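Local atomic coordinates of extracellular solute-binding protein, family 5 (PDB entry 6WM6), a protein that binds EDTA and related aminopolycarboxylates in the periplasm, probably delivering them to an ABC transporter for uptake. Residues V274-G279 / T532-K537; T51-R56 / R255-S260; F475-R480 / N487-E492; E492-K497 / S512-L517. All blocks are in the same frame, centred on the assembly; numbering follows the deposited sequence. Where two conformers were deposited one is given.

Interaction 1 (V274-G279 / T532-K537); sequences VIYPQG and TALIYK
Tyr276 lays its side chain along residues 532-534, just past a short antiparallel beta ladder. The ladder joins the short strand 274-275 to strand 524-537 in the mixed sheet of this periplasmic binding protein. Ile275 and Ile535 form the hydrogen-bonded pair. Ile275 N gives to Ile535 O at 2.9 Å, and Ile535 N gives back to Ile275 O at 3.0 Å. The second bond is nearly straight, 175° at the hydrogen. Val274 and Tyr536 are the adjacent non-hydrogen-bonded pair, with side chains on one face of the sheet. On the face of the two isoleucines, the CG1 branch of Ile275 rests on Ile535 CB at 3.7 Å. Helix 263-268 covers both through Leu264.

The Tyr276 side chain starts with CB and CG near Ala533 O. CG stands anti to the backbone N (chi1 -164°), which carries the ring back toward the partner strand. CD1 comes closest to Ala533 O, at 3.4 Å, and also meets Leu534 CD1, a methyl that touches Val274 CG1 too. CE1 lies close to Leu534 CB. The hydroxyl OH reaches Thr532 CG2 at 3.6 Å. Both Tyr276 OH and Thr532 OG1 bond to the carboxylate of Asp545, so one acid holds the ends of both side chains. Beyond the ladder a water bridges the two segments. It gives to Pro277 O at 2.7 Å, accepts from Ala533 N at 3.0 Å, and sits over the centre of one face of the Tyr276 ring.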
loop_
_atom_site.group_PDB
_atom_site.type_symbol
_atom_site.label_atom_id
_atom_site.label_comp_id
_atom_site.label_asym_id
_atom_site.label_seq_id
_atom_site.Cartn_x
_atom_site.Cartn_y
_atom_site.Cartn_z
ATOM N N VAL A 274 -11.614 16.637 6.574
ATOM C CA VAL A 274 -11.436 15.213 6.306
ATOM C C VAL A 274 -10.124 14.792 6.954
ATOM O O VAL A 274 -9.108 15.485 6.810
ATOM C CB VAL A 274 -11.318 14.905 4.808
ATOM C CG1 VAL A 274 -11.287 13.384 4.566
ATOM C CG2 VAL A 274 -12.433 15.562 4.026
ATOM N N ILE A 275 -10.140 13.646 7.620
ATOM C CA ILE A 275 -8.926 13.013 8.126
ATOM C C ILE A 275 -8.962 11.541 7.730
ATOM O O ILE A 275 -10.039 10.951 7.568
ATOM C CB ILE A 275 -8.744 13.203 9.638
ATOM C CG1 ILE A 275 -9.815 12.463 10.441
ATOM C CG2 ILE A 275 -8.764 14.699 9.985
ATOM C CD1 ILE A 275 -9.579 12.479 11.935
ATOM N N TYR A 276 -7.782 10.935 7.618
ATOM C CA TYR A 276 -7.640 9.519 7.218
ATOM C C TYR A 276 -6.498 8.894 8.013
ATOM O O TYR A 276 -5.501 8.426 7.451
ATOM C CB TYR A 276 -7.404 9.429 5.712
ATOM C CG TYR A 276 -7.602 8.063 5.075
ATOM C CD1 TYR A 276 -8.802 7.402 5.168
ATOM C CD2 TYR A 276 -6.595 7.476 4.318
ATOM C CE1 TYR A 276 -9.021 6.179 4.518
ATOM C CE2 TYR A 276 -6.787 6.251 3.693
ATOM C CZ TYR A 276 -7.987 5.616 3.817
ATOM O OH TYR A 276 -8.187 4.417 3.171
ATOM N N PRO A 277 -6.625 8.852 9.333
ATOM C CA PRO A 277 -5.509 8.367 10.158
ATOM C C PRO A 277 -5.300 6.873 10.002
ATOM O O PRO A 277 -6.234 6.105 9.748
ATOM C CB PRO A 277 -5.954 8.704 11.585
ATOM C CG PRO A 277 -7.452 8.687 11.521
ATOM C CD PRO A 277 -7.768 9.293 10.151
ATOM N N GLN A 278 -4.049 6.453 10.188
ATOM C CA GLN A 278 -3.726 5.027 10.207
ATOM C C GLN A 278 -3.718 4.556 11.655
ATOM O O GLN A 278 -3.518 5.344 12.582
ATOM C CB GLN A 278 -2.379 4.770 9.526
ATOM C CG GLN A 278 -2.405 5.003 8.009
ATOM C CD GLN A 278 -1.331 4.228 7.248
ATOM O OE1 GLN A 278 -0.638 3.383 7.813
ATOM N NE2 GLN A 278 -1.201 4.512 5.956
ATOM N N GLY A 279 -3.969 3.271 11.853
ATOM C CA GLY A 279 -3.990 2.733 13.203
ATOM C C GLY A 279 -5.094 3.297 14.078
ATOM O O GLY A 279 -4.843 3.729 15.208
ATOM N N THR A 532 -9.034 0.848 8.062
ATOM C CA THR A 532 -8.981 2.231 7.640
ATOM C C THR A 532 -9.922 3.074 8.510
ATOM O O THR A 532 -10.794 2.562 9.217
ATOM C CB THR A 532 -9.437 2.389 6.193
ATOM O OG1 THR A 532 -10.841 2.084 6.144
ATOM C CG2 THR A 532 -8.690 1.484 5.239
ATOM N N ALA A 533 -9.748 4.388 8.451
ATOM C CA ALA A 533 -10.692 5.288 9.110
ATOM C C ALA A 533 -10.724 6.597 8.333
ATOM O O ALA A 533 -9.793 7.403 8.420
ATOM C CB ALA A 533 -10.291 5.526 10.564
ATOM N N LEU A 534 -11.802 6.820 7.607
ATOM C CA LEU A 534 -12.069 8.084 6.921
ATOM C C LEU A 534 -13.133 8.803 7.727
ATOM O O LEU A 534 -14.251 8.321 7.850
ATOM C CB LEU A 534 -12.566 7.810 5.507
ATOM C CG LEU A 534 -12.823 9.013 4.621
ATOM C CD1 LEU A 534 -11.551 9.766 4.290
ATOM C CD2 LEU A 534 -13.541 8.542 3.348
ATOM N N ILE A 535 -12.770 9.939 8.315
ATOM C CA ILE A 535 -13.624 10.670 9.247
ATOM C C ILE A 535 -13.745 12.081 8.694
ATOM O O ILE A 535 -12.721 12.724 8.403
ATOM C CB ILE A 535 -13.031 10.669 10.663
ATOM C CG1 ILE A 535 -12.662 9.246 11.109
ATOM C CG2 ILE A 535 -14.042 11.282 11.665
ATOM C CD1 ILE A 535 -11.890 9.172 12.427
ATOM N N TYR A 536 -14.975 12.563 8.519
ATOM C CA TYR A 536 -15.160 13.719 7.646
ATOM C C TYR A 536 -16.476 14.424 7.912
ATOM O O TYR A 536 -17.390 13.873 8.511
ATOM C CB TYR A 536 -15.104 13.291 6.161
ATOM C CG TYR A 536 -16.177 12.272 5.818
ATOM C CD1 TYR A 536 -15.996 10.927 6.131
ATOM C CD2 TYR A 536 -17.371 12.638 5.211
ATOM C CE1 TYR A 536 -16.989 9.992 5.861
ATOM C CE2 TYR A 536 -18.354 11.719 4.929
ATOM C CZ TYR A 536 -18.153 10.393 5.256
ATOM O OH TYR A 536 -19.117 9.440 5.010
ATOM N N LYS A 537 -16.575 15.648 7.399
ATOM C CA LYS A 537 -17.826 16.386 7.422
ATOM C C LYS A 537 -18.745 15.882 6.314
ATOM O O LYS A 537 -18.370 15.887 5.134
ATOM C CB LYS A 537 -17.512 17.874 7.256
ATOM C CG LYS A 537 -16.810 18.474 8.469
ATOM C CD LYS A 537 -17.741 18.558 9.680
ATOM C CE LYS A 537 -17.038 19.048 10.948
ATOM N NZ LYS A 537 -16.802 20.512 10.922
HETATM O O HOH W 1 -7.150 5.298 7.307
#

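Interaction 2 (T51-R56 / R255-S260); sequences TFAVTR and RIITDS. With EDO (1,2-ethanediol), chain H; SO4 (sulfate ion), chain B.
The ends of strands 49-54 and 251-256 pair in parallel, with Ala53 opposite Arg255 and Val54 opposite Ile256. Three backbone bonds join the segments: Arg255 N to Phe52 O at 2.9 Å, Val54 N to Arg255 O at 2.9 Å, and Ile257 N to Val54 O at 2.8 Å. Past the ladder, Thr55 CA approaches Ile257 O in a nearly straight C-H...O contact.

Thr51 and Arg255 lie side by side and point the same way, with Thr51 CG2 3.7 Å from Arg255 CB. In the conformer given, the arginine then bends at chi2 (79°) and leaves the contact. Its NH2 forms a salt bridge with Glu271, and its NH1 a hydrogen bond with Gln231. On the Arg255 face, Ala53 CB touches the tip of Ile257, CD1, at 4.1 Å. On the other face, Val54 CG2 meets Ile256 CG1 at 3.9 Å.

A 1,2-ethanediol, probably from the crystallisation liquor, takes a bond from Thr55 N through its O1 at 3.2 Å. The extended Arg56 makes a weak bond from NH2 to a sulfate that Tyr460 and Ala71 also hold.

Strand 49-54 lies between strands 251-256 and 274-275. Helix 263-268 packs on Ala53 and Ile257, and helix 71-77 on Val54.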
loop_
_atom_site.group_PDB
_atom_site.type_symbol
_atom_site.label_atom_id
_atom_site.label_comp_id
_atom_site.label_asym_id
_atom_site.label_seq_id
_atom_site.Cartn_x
_atom_site.Cartn_y
_atom_site.Cartn_z
ATOM N N THR A 51 -10.748 20.846 2.980
ATOM C CA THR A 51 -9.404 20.662 3.507
ATOM C C THR A 51 -9.259 19.254 4.062
ATOM O O THR A 51 -10.051 18.830 4.908
ATOM C CB THR A 51 -9.091 21.698 4.572
ATOM O OG1 THR A 51 -9.162 23.014 3.997
ATOM C CG2 THR A 51 -7.697 21.503 5.117
ATOM N N PHE A 52 -8.230 18.553 3.598
ATOM C CA PHE A 52 -7.946 17.152 3.930
ATOM C C PHE A 52 -6.613 17.111 4.664
ATOM O O PHE A 52 -5.598 17.589 4.150
ATOM C CB PHE A 52 -7.885 16.384 2.600
ATOM C CG PHE A 52 -7.794 14.877 2.696
ATOM C CD1 PHE A 52 -6.710 14.253 3.280
ATOM C CD2 PHE A 52 -8.779 14.083 2.131
ATOM C CE1 PHE A 52 -6.639 12.852 3.328
ATOM C CE2 PHE A 52 -8.696 12.701 2.171
ATOM C CZ PHE A 52 -7.635 12.096 2.767
ATOM N N ALA A 53 -6.605 16.530 5.854
ATOM C CA ALA A 53 -5.388 16.457 6.646
ATOM C C ALA A 53 -4.485 15.342 6.145
ATOM O O ALA A 53 -4.956 14.237 5.861
ATOM C CB ALA A 53 -5.725 16.174 8.114
ATOM N N VAL A 54 -3.175 15.626 6.063
ATOM C CA VAL A 54 -2.177 14.604 5.737
ATOM C C VAL A 54 -1.093 14.617 6.798
ATOM O O VAL A 54 -0.859 15.640 7.443
ATOM C CB VAL A 54 -1.581 14.780 4.324
ATOM C CG1 VAL A 54 -2.700 14.691 3.288
ATOM C CG2 VAL A 54 -0.827 16.075 4.212
ATOM N N THR A 55 -0.438 13.459 6.971
ATOM C CA THR A 55 0.411 13.199 8.129
ATOM C C THR A 55 1.901 13.417 7.873
ATOM O O THR A 55 2.689 13.306 8.816
ATOM C CB THR A 55 0.206 11.757 8.622
ATOM O OG1 THR A 55 0.534 10.841 7.573
ATOM C CG2 THR A 55 -1.240 11.526 9.052
ATOM N N ARG A 56 2.309 13.715 6.641
ATOM C CA ARG A 56 3.707 13.980 6.332
ATOM C C ARG A 56 3.830 15.311 5.597
ATOM O O ARG A 56 2.922 15.716 4.856
ATOM C CB ARG A 56 4.305 12.893 5.416
ATOM C CG ARG A 56 4.192 11.464 5.904
ATOM C CD ARG A 56 4.647 10.516 4.796
ATOM N NE ARG A 56 4.574 9.107 5.169
ATOM C CZ ARG A 56 5.575 8.421 5.716
ATOM N NH1 ARG A 56 6.736 9.008 5.969
ATOM N NH2 ARG A 56 5.408 7.140 6.012
ATOM N N ARG A 255 -3.821 19.918 4.409
ATOM C CA ARG A 255 -3.209 20.536 5.575
ATOM C C ARG A 255 -2.309 19.518 6.260
ATOM O O ARG A 255 -2.751 18.419 6.596
ATOM C CB ARG A 255 -4.305 20.989 6.535
ATOM C CG ARG A 255 -3.793 21.578 7.850
ATOM C CD ARG A 255 -3.338 23.011 7.708
ATOM N NE ARG A 255 -3.120 23.603 9.032
ATOM C CZ ARG A 255 -1.929 23.813 9.582
ATOM N NH1 ARG A 255 -0.819 23.504 8.933
ATOM N NH2 ARG A 255 -1.857 24.345 10.795
ATOM N N ILE A 256 -1.053 19.895 6.468
ATOM C CA ILE A 256 -0.069 18.996 7.057
ATOM C C ILE A 256 -0.208 19.024 8.576
ATOM O O ILE A 256 -0.018 20.075 9.196
ATOM C CB ILE A 256 1.346 19.386 6.594
ATOM C CG1 ILE A 256 1.443 19.162 5.074
ATOM C CG2 ILE A 256 2.402 18.585 7.337
ATOM C CD1 ILE A 256 2.409 20.079 4.372
ATOM N N ILE A 257 -0.535 17.872 9.156
ATOM C CA ILE A 257 -0.641 17.671 10.607
ATOM C C ILE A 257 0.150 16.397 10.901
ATOM O O ILE A 257 -0.380 15.280 10.780
ATOM C CB ILE A 257 -2.092 17.539 11.080
ATOM C CG1 ILE A 257 -2.903 18.764 10.664
ATOM C CG2 ILE A 257 -2.158 17.345 12.599
ATOM C CD1 ILE A 257 -4.378 18.680 11.016
ATOM N N THR A 258 1.415 16.556 11.296
ATOM C CA THR A 258 2.301 15.401 11.443
ATOM C C THR A 258 1.941 14.547 12.651
ATOM O O THR A 258 2.234 13.346 12.664
ATOM C CB THR A 258 3.756 15.875 11.539
ATOM O OG1 THR A 258 3.870 16.869 12.565
ATOM C CG2 THR A 258 4.219 16.458 10.203
ATOM N N ASP A 259 1.318 15.137 13.670
ATOM C CA ASP A 259 0.886 14.404 14.863
ATOM C C ASP A 259 -0.501 13.843 14.579
ATOM O O ASP A 259 -1.518 14.511 14.779
ATOM C CB ASP A 259 0.888 15.332 16.071
ATOM C CG ASP A 259 0.538 14.615 17.364
ATOM O OD1 ASP A 259 0.304 13.388 17.327
ATOM O OD2 ASP A 259 0.498 15.284 18.416
ATOM N N SER A 260 -0.549 12.595 14.107
ATOM C CA SER A 260 -1.816 12.028 13.655
ATOM C C SER A 260 -2.855 11.960 14.767
ATOM O O SER A 260 -4.052 11.849 14.476
ATOM C CB SER A 260 -1.603 10.634 13.055
ATOM O OG SER A 260 -1.578 9.635 14.060
HETATM C C1 EDO H . -3.316 10.964 4.811
HETATM O O1 EDO H . -2.059 11.087 5.498
HETATM C C2 EDO H . -3.089 10.440 3.395
HETATM O O2 EDO H . -3.205 9.011 3.372
HETATM S S SO4 B . 3.094 4.134 3.401
HETATM O O1 SO4 B . 2.245 4.721 2.361
HETATM O O2 SO4 B . 3.285 5.106 4.464
HETATM O O3 SO4 B . 2.439 2.912 3.946
HETATM O O4 SO4 B . 4.383 3.784 2.816
#

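Interaction 3 (F475-R480 / N487-E492); sequences FLRDTR and NDPKIE. With SO4 (sulfate ion), chain C.
The loop after helix 467-474 meets the N-terminal turn of helix 489-499 through a salt bridge between Arg477 and Glu492. Arg477 NE gives to Glu492 OE2 at 2.8 Å. Arg477 N gives to the same oxygen at 2.9 Å in a nearly straight bond (177°). The two donors come from opposite faces of the carboxylate plane. NH2 adds a weak bond to OE1. The guanidinium and carboxylate planes are 62° apart, so this is not a flat two-pronged pairing. A bend at chi3 (-78°) turns the guanidinium back over the helix start. Pro489 CG then lies over one of its faces, 3.7 Å from Arg477 NH2. Asn487 OD1 lies 3.1 Å from Arg477 CD.

Asp488 is the N-cap of this helix, and its OD1 accepts from Lys490 N. On the loop side, Leu476 to Thr479 form a type II beta turn, in which Thr479 OG1, in the conformer given, bonds Leu476 O at 2.7 Å. One water ties the parts together: it gives to Phe475 O and Glu492 OE2 and accepts from Asp488 N. Leu476 CG packs on the aliphatic part of Glu492. Phe475 CB touches Ile491 CG2 at 4.1 Å, while its ring meets Phe486 edge-to-face.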
loop_
_atom_site.group_PDB
_atom_site.type_symbol
_atom_site.label_atom_id
_atom_site.label_comp_id
_atom_site.label_asym_id
_atom_site.label_seq_id
_atom_site.Cartn_x
_atom_site.Cartn_y
_atom_site.Cartn_z
ATOM N N PHE A 475 9.796 -11.770 -1.612
ATOM C CA PHE A 475 10.212 -13.141 -1.345
ATOM C C PHE A 475 11.445 -13.565 -2.125
ATOM O O PHE A 475 11.897 -14.695 -1.955
ATOM C CB PHE A 475 9.069 -14.135 -1.603
ATOM C CG PHE A 475 7.876 -13.917 -0.714
ATOM C CD1 PHE A 475 7.830 -14.480 0.565
ATOM C CD2 PHE A 475 6.790 -13.168 -1.127
ATOM C CE1 PHE A 475 6.740 -14.277 1.389
ATOM C CE2 PHE A 475 5.708 -12.959 -0.306
ATOM C CZ PHE A 475 5.693 -13.499 0.965
ATOM N N LEU A 476 11.987 -12.701 -2.965
ATOM C CA LEU A 476 13.132 -13.060 -3.797
ATOM C C LEU A 476 14.411 -12.705 -3.063
ATOM O O LEU A 476 14.469 -11.737 -2.288
ATOM C CB LEU A 476 13.066 -12.322 -5.132
ATOM C CG LEU A 476 12.266 -12.955 -6.280
ATOM C CD1 LEU A 476 10.929 -13.502 -5.845
ATOM C CD2 LEU A 476 12.075 -11.937 -7.398
ATOM N N ARG A 477 15.441 -13.508 -3.280
ATOM C CA ARG A 477 16.753 -13.125 -2.788
ATOM C C ARG A 477 17.096 -11.748 -3.360
ATOM O O ARG A 477 16.782 -11.432 -4.512
ATOM C CB ARG A 477 17.798 -14.143 -3.234
ATOM C CG ARG A 477 17.620 -15.521 -2.647
ATOM C CD ARG A 477 18.411 -16.541 -3.454
ATOM N NE ARG A 477 17.733 -16.903 -4.698
ATOM C CZ ARG A 477 18.210 -17.774 -5.582
ATOM N NH1 ARG A 477 19.374 -18.371 -5.367
ATOM N NH2 ARG A 477 17.523 -18.045 -6.683
ATOM N N ASP A 478 17.688 -10.902 -2.532
ATOM C CA ASP A 478 18.190 -9.610 -2.988
ATOM C C ASP A 478 17.085 -8.664 -3.460
ATOM O O ASP A 478 17.304 -7.847 -4.354
ATOM C CB ASP A 478 19.246 -9.770 -4.090
ATOM C CG ASP A 478 20.375 -10.699 -3.690
ATOM O OD1 ASP A 478 20.695 -10.768 -2.484
ATOM O OD2 ASP A 478 20.943 -11.359 -4.584
ATOM N N THR A 479 15.898 -8.730 -2.856
ATOM C CA THR A 479 14.852 -7.755 -3.136
ATOM C C THR A 479 14.670 -6.800 -1.961
ATOM O O THR A 479 15.063 -7.083 -0.824
ATOM C CB THR A 479 13.502 -8.393 -3.502
ATOM O OG1 THR A 479 13.165 -9.438 -2.582
ATOM C CG2 THR A 479 13.536 -8.932 -4.925
ATOM N N ARG A 480 14.036 -5.664 -2.261
ATOM C CA ARG A 480 14.011 -4.539 -1.334
ATOM C C ARG A 480 13.251 -4.847 -0.051
ATOM O O ARG A 480 13.544 -4.252 0.993
ATOM C CB ARG A 480 13.403 -3.329 -2.052
ATOM C CG ARG A 480 12.855 -2.227 -1.156
ATOM C CD ARG A 480 12.194 -1.149 -2.017
ATOM N NE ARG A 480 11.338 -1.777 -3.019
ATOM C CZ ARG A 480 10.009 -1.812 -2.980
ATOM N NH1 ARG A 480 9.335 -1.212 -2.000
ATOM N NH2 ARG A 480 9.353 -2.445 -3.939
ATOM N N ASN A 487 14.814 -17.629 0.918
ATOM C CA ASN A 487 15.936 -17.990 0.056
ATOM C C ASN A 487 15.619 -19.332 -0.569
ATOM O O ASN A 487 16.071 -20.384 -0.086
ATOM C CB ASN A 487 17.243 -17.998 0.851
ATOM C CG ASN A 487 18.440 -18.333 -0.019
ATOM O OD1 ASN A 487 18.295 -18.601 -1.206
ATOM N ND2 ASN A 487 19.626 -18.321 0.573
ATOM N N ASP A 488 14.827 -19.324 -1.608
ATOM C CA ASP A 488 14.307 -20.560 -2.190
ATOM C C ASP A 488 14.090 -20.354 -3.679
ATOM O O ASP A 488 13.115 -19.704 -4.096
ATOM C CB ASP A 488 13.018 -20.990 -1.495
ATOM C CG ASP A 488 12.605 -22.394 -1.872
ATOM O OD1 ASP A 488 13.102 -22.913 -2.907
ATOM O OD2 ASP A 488 11.799 -23.002 -1.138
ATOM N N PRO A 489 14.974 -20.898 -4.519
ATOM C CA PRO A 489 14.773 -20.758 -5.970
ATOM C C PRO A 489 13.426 -21.277 -6.445
ATOM O O PRO A 489 12.916 -20.781 -7.455
ATOM C CB PRO A 489 15.945 -21.543 -6.571
ATOM C CG PRO A 489 16.992 -21.525 -5.491
ATOM C CD PRO A 489 16.229 -21.603 -4.196
ATOM N N LYS A 490 12.842 -22.265 -5.771
ATOM C CA LYS A 490 11.528 -22.766 -6.182
ATOM C C LYS A 490 10.437 -21.720 -5.968
ATOM O O LYS A 490 9.568 -21.540 -6.831
ATOM C CB LYS A 490 11.212 -24.057 -5.428
ATOM C CG LYS A 490 9.901 -24.730 -5.808
ATOM C CD LYS A 490 9.814 -25.037 -7.297
ATOM C CE LYS A 490 8.583 -25.882 -7.613
ATOM N NZ LYS A 490 8.464 -26.199 -9.064
ATOM N N ILE A 491 10.467 -21.016 -4.834
ATOM C CA ILE A 491 9.532 -19.914 -4.620
ATOM C C ILE A 491 9.683 -18.882 -5.723
ATOM O O ILE A 491 8.684 -18.377 -6.265
ATOM C CB ILE A 491 9.738 -19.302 -3.231
ATOM C CG1 ILE A 491 9.238 -20.281 -2.156
ATOM C CG2 ILE A 491 9.025 -17.934 -3.129
ATOM C CD1 ILE A 491 9.459 -19.801 -0.747
ATOM N N GLU A 492 10.933 -18.544 -6.077
ATOM C CA GLU A 492 11.153 -17.516 -7.089
ATOM C C GLU A 492 10.633 -17.974 -8.449
ATOM O O GLU A 492 10.028 -17.190 -9.183
ATOM C CB GLU A 492 12.646 -17.165 -7.147
ATOM C CG GLU A 492 13.162 -16.720 -5.803
ATOM C CD GLU A 492 14.554 -16.133 -5.852
ATOM O OE1 GLU A 492 15.051 -15.852 -6.960
ATOM O OE2 GLU A 492 15.136 -15.951 -4.768
HETATM S S SO4 C . 5.339 -0.148 -0.709
HETATM O O1 SO4 C . 4.547 0.395 -1.814
HETATM O O2 SO4 C . 5.999 0.958 -0.022
HETATM O O3 SO4 C . 4.449 -0.822 0.240
HETATM O O4 SO4 C . 6.338 -1.065 -1.238
HETATM O O HOH W 2 13.873 -16.661 -2.344
HETATM O O HOH W 3 16.644 -13.118 -6.728
#

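Interaction 4 (E492-K497 / S512-L517); sequences EEIIGK and SEADEL
Ile494 packs against Ala514 and Glu513 where helices 489-499 and 504-521 run antiparallel as a helical hairpin. The axes of the two segments approach to 8.8 Å at 154°. No hydrogen bond crosses between them.

Ile494 points at the other helix and divides its branches. CG2, anti to the backbone N, meets Ala514 CB at 3.7 Å. The small alanine side chain is consistent with the close approach here, where Ile494 CA and Ala514 CA are 6.1 Å apart. The other branch ends in CD1, which lies against the side chain of Glu513.

Glu513 is extended and crosses Ile494 at about a right angle. Its CD is 3.6 Å from Ile494 CD1, and its CG is 3.7 Å away. The methyl thus lies against both the CG methylene and the carboxylate carbon.

Ala514 also receives Ile495 CG1 at 4.3 Å. Ile495 also touches Phe475, Leu476 and Leu511. Further along the helix, Leu517 CD1 touches Ile494 CD1 at 3.9 Å.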
loop_
_atom_site.group_PDB
_atom_site.type_symbol
_atom_site.label_atom_id
_atom_site.label_comp_id
_atom_site.label_asym_id
_atom_site.label_seq_id
_atom_site.Cartn_x
_atom_site.Cartn_y
_atom_site.Cartn_z
ATOM N N GLU A 492 10.933 -18.544 -6.077
ATOM C CA GLU A 492 11.153 -17.516 -7.089
ATOM C C GLU A 492 10.633 -17.974 -8.449
ATOM O O GLU A 492 10.028 -17.190 -9.183
ATOM C CB GLU A 492 12.646 -17.165 -7.147
ATOM C CG GLU A 492 13.162 -16.720 -5.803
ATOM C CD GLU A 492 14.554 -16.133 -5.852
ATOM O OE1 GLU A 492 15.051 -15.852 -6.960
ATOM O OE2 GLU A 492 15.136 -15.951 -4.768
ATOM N N GLU A 493 10.852 -19.237 -8.792
ATOM C CA GLU A 493 10.366 -19.775 -10.055
ATOM C C GLU A 493 8.843 -19.715 -10.108
ATOM O O GLU A 493 8.256 -19.334 -11.134
ATOM C CB GLU A 493 10.866 -21.203 -10.227
ATOM C CG GLU A 493 10.289 -21.962 -11.413
ATOM C CD GLU A 493 10.733 -23.417 -11.436
ATOM O OE1 GLU A 493 11.244 -23.905 -10.403
ATOM O OE2 GLU A 493 10.574 -24.071 -12.487
ATOM N N ILE A 494 8.183 -20.097 -9.014
ATOM C CA ILE A 494 6.729 -20.067 -8.972
ATOM C C ILE A 494 6.206 -18.650 -9.131
ATOM O O ILE A 494 5.248 -18.415 -9.881
ATOM C CB ILE A 494 6.228 -20.690 -7.658
ATOM C CG1 ILE A 494 6.516 -22.191 -7.600
ATOM C CG2 ILE A 494 4.720 -20.441 -7.499
ATOM C CD1 ILE A 494 6.510 -22.740 -6.199
ATOM N N ILE A 495 6.821 -17.688 -8.439
ATOM C CA ILE A 495 6.378 -16.302 -8.538
ATOM C C ILE A 495 6.512 -15.807 -9.973
ATOM O O ILE A 495 5.620 -15.128 -10.489
ATOM C CB ILE A 495 7.149 -15.418 -7.532
ATOM C CG1 ILE A 495 6.730 -15.739 -6.103
ATOM C CG2 ILE A 495 6.961 -13.941 -7.872
ATOM C CD1 ILE A 495 7.607 -15.110 -5.025
ATOM N N GLY A 496 7.593 -16.191 -10.653
ATOM C CA GLY A 496 7.780 -15.765 -12.028
ATOM C C GLY A 496 6.736 -16.359 -12.959
ATOM O O GLY A 496 6.196 -15.666 -13.834
ATOM N N LYS A 497 6.407 -17.640 -12.768
ATOM C CA LYS A 497 5.343 -18.239 -13.570
ATOM C C LYS A 497 4.004 -17.576 -13.281
ATOM O O LYS A 497 3.214 -17.319 -14.194
ATOM C CB LYS A 497 5.259 -19.742 -13.300
ATOM C CG LYS A 497 6.423 -20.510 -13.904
ATOM C CD LYS A 497 6.397 -21.979 -13.528
ATOM C CE LYS A 497 7.552 -22.724 -14.182
ATOM N NZ LYS A 497 7.567 -24.163 -13.800
ATOM N N SER A 512 -0.295 -19.985 -5.291
ATOM C CA SER A 512 -0.646 -20.700 -4.069
ATOM C C SER A 512 0.475 -21.633 -3.611
ATOM O O SER A 512 0.694 -21.781 -2.408
ATOM C CB SER A 512 -1.946 -21.497 -4.265
ATOM O OG SER A 512 -3.044 -20.622 -4.409
ATOM N N GLU A 513 1.175 -22.284 -4.550
ATOM C CA GLU A 513 2.272 -23.172 -4.175
ATOM C C GLU A 513 3.384 -22.418 -3.468
ATOM O O GLU A 513 3.998 -22.938 -2.517
ATOM C CB GLU A 513 2.796 -23.905 -5.414
ATOM C CG GLU A 513 3.794 -24.991 -5.059
ATOM C CD GLU A 513 4.419 -25.682 -6.264
ATOM O OE1 GLU A 513 4.095 -25.335 -7.427
ATOM O OE2 GLU A 513 5.257 -26.593 -6.042
ATOM N N ALA A 514 3.671 -21.196 -3.904
ATOM C CA ALA A 514 4.692 -20.394 -3.238
ATOM C C ALA A 514 4.239 -19.978 -1.848
ATOM O O ALA A 514 5.046 -19.936 -0.926
ATOM C CB ALA A 514 5.029 -19.162 -4.071
ATOM N N ASP A 515 2.957 -19.680 -1.671
ATOM C CA ASP A 515 2.431 -19.360 -0.352
ATOM C C ASP A 515 2.619 -20.534 0.597
ATOM O O ASP A 515 3.007 -20.350 1.763
ATOM C CB ASP A 515 0.956 -18.968 -0.482
ATOM C CG ASP A 515 0.408 -18.157 0.678
ATOM O OD1 ASP A 515 1.166 -17.518 1.452
ATOM O OD2 ASP A 515 -0.834 -18.127 0.807
ATOM N N GLU A 516 2.366 -21.758 0.124
ATOM C CA GLU A 516 2.575 -22.948 0.952
ATOM C C GLU A 516 4.033 -23.050 1.377
ATOM O O GLU A 516 4.336 -23.257 2.557
ATOM C CB GLU A 516 2.157 -24.209 0.177
ATOM C CG GLU A 516 0.696 -24.243 -0.292
ATOM C CD GLU A 516 -0.317 -24.652 0.747
ATOM O OE1 GLU A 516 0.068 -25.088 1.842
ATOM O OE2 GLU A 516 -1.544 -24.560 0.448
ATOM N N LEU A 517 4.958 -22.920 0.428
ATOM C CA LEU A 517 6.386 -23.038 0.747
ATOM C C LEU A 517 6.835 -21.912 1.667
ATOM O O LEU A 517 7.661 -22.120 2.556
ATOM C CB LEU A 517 7.199 -23.046 -0.538
ATOM C CG LEU A 517 7.000 -24.255 -1.452
ATOM C CD1 LEU A 517 7.721 -24.053 -2.777
ATOM C CD2 LEU A 517 7.465 -25.547 -0.784
#

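How the interactions relate
The contacts form two pairs on opposite sides of the chain's centre. Interactions 1 and 2 have centres 11 Å apart and touch directly. Val274 O probably accepts a bond from Ala53 N at 2.9 Å, so strand 274-275 lies beside strand 49-54 and the two beta contacts adjoin. Interactions 3 and 4 are 10 Å apart and share Glu492 and helix 489-499; Ile491 packs on Leu517. The pairs lie about 36 to 39 Å apart between centres. Interaction 2 closes first along the chain, and interactions 3 and 4 nest inside the loop closed by interaction 1. The beta pair thus gathers segments distant in sequence, while the helical pair is local. Helix 504-521 leads back into strand 524-537.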